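Local coordinates for general Secretion Pathway Protein (Vibrio vulnificus, PDB 4G54) that probably binds peptidoglycan, as a periplasmic domain of the EpsAB fusion protein of the type II secretion system, at residues W130-P133 / L134-T137. Sequence-based numbering, arbitrary orientation.
Sequences WPMP and LRET
M132 and L134 meet across P133 through the methionine side chain, which lies along the leucine carbonyl. With CG anti to the backbone N (chi1 -172°) and the rest extended, M132 brings CG to 3.7 Å and its terminal CE to 3.5 Å from L134 O. The isobutyl group of L134, its CG beside the backbone N (chi1 -51°), meets A146, V149 and L150 of helix 145-158 and L196 of helix 193-202, while the leucine N-H bonds to Q200 OE1. P133 CG lies 4.3 Å from L134 CG, and the proline ring also touches V149.

R135 turns its side chain back toward M132 and gives NE-H to that residue's carbonyl oxygen. The bond is of ordinary length and nearly straight (2.9 Å from NE to M132 O, 164° at the hydrogen), with the acceptor almost in the guanidinium plane and NE in the plane of the carbonyl. NH2 and NH1 bond to I59 O and S56 OG, so the whole group is held against the segment leading into strand 60-66. A water bridges P133 O and R135 N, which are 3.8 Å apart and not directly bonded. All this is consistent with a linker between two lobes: an irregular turn running from strand 125-131 of the C39-like sheet to the helices of the putative peptidoglycan-binding domain.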
ATOM      1  N   TRP A 130      -1.165   2.294   2.766  1.00 17.33           N
ATOM      2  CA  TRP A 130      -2.087   1.300   2.110  1.00 17.94           C
ATOM      3  C   TRP A 130      -3.461   1.512   2.685  1.00 17.34           C
ATOM      4  O   TRP A 130      -3.633   1.965   3.834  1.00 15.43           O
ATOM      5  CB  TRP A 130      -1.671  -0.199   2.375  1.00 17.15           C
ATOM      6  CG  TRP A 130      -1.678  -0.630   3.755  1.00 19.81           C
ATOM      7  CD1 TRP A 130      -2.636  -1.422   4.310  1.00 19.99           C
ATOM      8  CD2 TRP A 130      -0.744  -0.368   4.784  1.00 19.68           C
ATOM      9  NE1 TRP A 130      -2.334  -1.722   5.610  1.00 18.36           N
ATOM     10  CE2 TRP A 130      -1.198  -1.042   5.941  1.00 19.13           C
ATOM     11  CE3 TRP A 130       0.453   0.365   4.864  1.00 20.65           C
ATOM     12  CZ2 TRP A 130      -0.510  -1.057   7.153  1.00 23.05           C
ATOM     13  CZ3 TRP A 130       1.146   0.393   6.097  1.00 24.81           C
ATOM     14  CH2 TRP A 130       0.688  -0.332   7.201  1.00 25.08           C
ATOM     15  N   PRO A 131      -4.481   1.223   1.878  1.00 16.85           N
ATOM     16  CA  PRO A 131      -5.868   1.308   2.407  1.00 18.22           C
ATOM     17  C   PRO A 131      -6.188   0.218   3.431  1.00 16.58           C
ATOM     18  O   PRO A 131      -5.896  -0.999   3.221  1.00 15.62           O
ATOM     19  CB  PRO A 131      -6.714   1.104   1.105  1.00 17.29           C
ATOM     20  CG  PRO A 131      -5.838   0.294   0.183  1.00 20.50           C
ATOM     21  CD  PRO A 131      -4.406   0.775   0.496  1.00 18.71           C
ATOM     22  N   MET A 132      -6.815   0.607   4.528  1.00 16.24           N
ATOM     23  CA  MET A 132      -7.185  -0.396   5.570  1.00 15.68           C
ATOM     24  C   MET A 132      -8.541  -0.017   6.081  1.00 16.49           C
ATOM     25  O   MET A 132      -8.684   0.462   7.183  1.00 16.87           O
ATOM     26  CB  MET A 132      -6.094  -0.447   6.670  1.00 18.22           C
ATOM     27  CG  MET A 132      -6.489  -1.646   7.568  1.00 15.99           C
ATOM     28  SD  MET A 132      -5.041  -1.818   8.703  1.00 27.91           S
ATOM     29  CE  MET A 132      -5.730  -3.152   9.606  1.00 25.94           C
ATOM     30  N   PRO A 133      -9.604  -0.308   5.326  1.00 15.28           N
ATOM     31  CA  PRO A 133     -10.963  -0.010   5.774  1.00 15.82           C
ATOM     32  C   PRO A 133     -11.486  -0.869   6.906  1.00 16.19           C
ATOM     33  O   PRO A 133     -12.448  -0.446   7.575  1.00 19.17           O
ATOM     34  CB  PRO A 133     -11.783  -0.265   4.530  1.00 17.42           C
ATOM     35  CG  PRO A 133     -11.061  -1.352   3.742  1.00 17.92           C
ATOM     36  CD  PRO A 133      -9.610  -0.801   3.952  1.00 15.82           C
ATOM     37  N   LEU A 134     -10.830  -2.030   7.153  1.00 16.36           N
ATOM     38  CA  LEU A 134     -11.321  -2.956   8.184  1.00 15.82           C
ATOM     39  C   LEU A 134     -10.398  -2.940   9.375  1.00 16.11           C
ATOM     40  O   LEU A 134      -9.226  -3.388   9.283  1.00 17.61           O
ATOM     41  CB  LEU A 134     -11.476  -4.396   7.672  1.00 16.02           C
ATOM     42  CG  LEU A 134     -12.271  -4.487   6.381  1.00 15.90           C
ATOM     43  CD1 LEU A 134     -12.445  -6.044   5.976  1.00 17.55           C
ATOM     44  CD2 LEU A 134     -13.710  -3.909   6.661  1.00 19.03           C
ATOM     45  N   ARG A 135     -10.854  -2.323  10.445  1.00 16.72           N
ATOM     46  CA  ARG A 135      -9.943  -2.069  11.578  1.00 17.39           C
ATOM     47  C   ARG A 135     -10.509  -2.646  12.850  1.00 16.04           C
ATOM     48  O   ARG A 135      -9.962  -2.349  13.928  1.00 17.57           O
ATOM     49  CB  ARG A 135      -9.817  -0.541  11.827  1.00 20.04           C
ATOM     50  CG  ARG A 135      -9.262   0.194  10.579  1.00 25.67           C
ATOM     51  CD  ARG A 135      -7.939   0.674  10.772  1.00 28.16           C
ATOM     52  NE  ARG A 135      -7.503   1.489   9.622  1.00 22.20           N
ATOM     53  CZ  ARG A 135      -6.806   2.584   9.737  1.00 21.92           C
ATOM     54  NH1 ARG A 135      -6.488   3.036  10.965  1.00 23.79           N
ATOM     55  NH2 ARG A 135      -6.377   3.224   8.604  1.00 19.57           N
ATOM     56  N   GLU A 136     -11.595  -3.424  12.739  1.00 15.23           N
ATOM     57  CA  GLU A 136     -12.178  -4.111  13.904  1.00 15.46           C
ATOM     58  C   GLU A 136     -12.412  -5.596  13.632  1.00 15.93           C
ATOM     59  O   GLU A 136     -12.649  -6.006  12.459  1.00 15.98           O
ATOM     60  CB  GLU A 136     -13.544  -3.489  14.242  1.00 17.09           C
ATOM     61  CG  GLU A 136     -13.300  -2.074  14.667  1.00 22.45           C
ATOM     62  CD  GLU A 136     -14.573  -1.299  14.999  1.00 32.55           C
ATOM     63  OE1 GLU A 136     -15.461  -1.809  15.707  1.00 38.18           O
ATOM     64  OE2 GLU A 136     -14.599  -0.072  14.682  1.00 36.32           O
ATOM     65  N   THR A 137     -12.376  -6.405  14.698  1.00 14.86           N
ATOM     66  CA  THR A 137     -12.506  -7.819  14.456  1.00 14.38           C
ATOM     67  C   THR A 137     -13.851  -8.225  13.908  1.00 14.68           C
ATOM     68  O   THR A 137     -14.889  -7.768  14.426  1.00 16.84           O
ATOM     69  CB  THR A 137     -12.229  -8.531  15.808  1.00 14.80           C
ATOM     70  OG1 THR A 137     -10.851  -8.246  16.134  1.00 16.57           O
ATOM     71  CG2 THR A 137     -12.441 -10.011  15.713  1.00 15.47           C
TER
HETATM   72  O   HOH W   1     -13.186  -0.712  10.258  1.00 13.01           O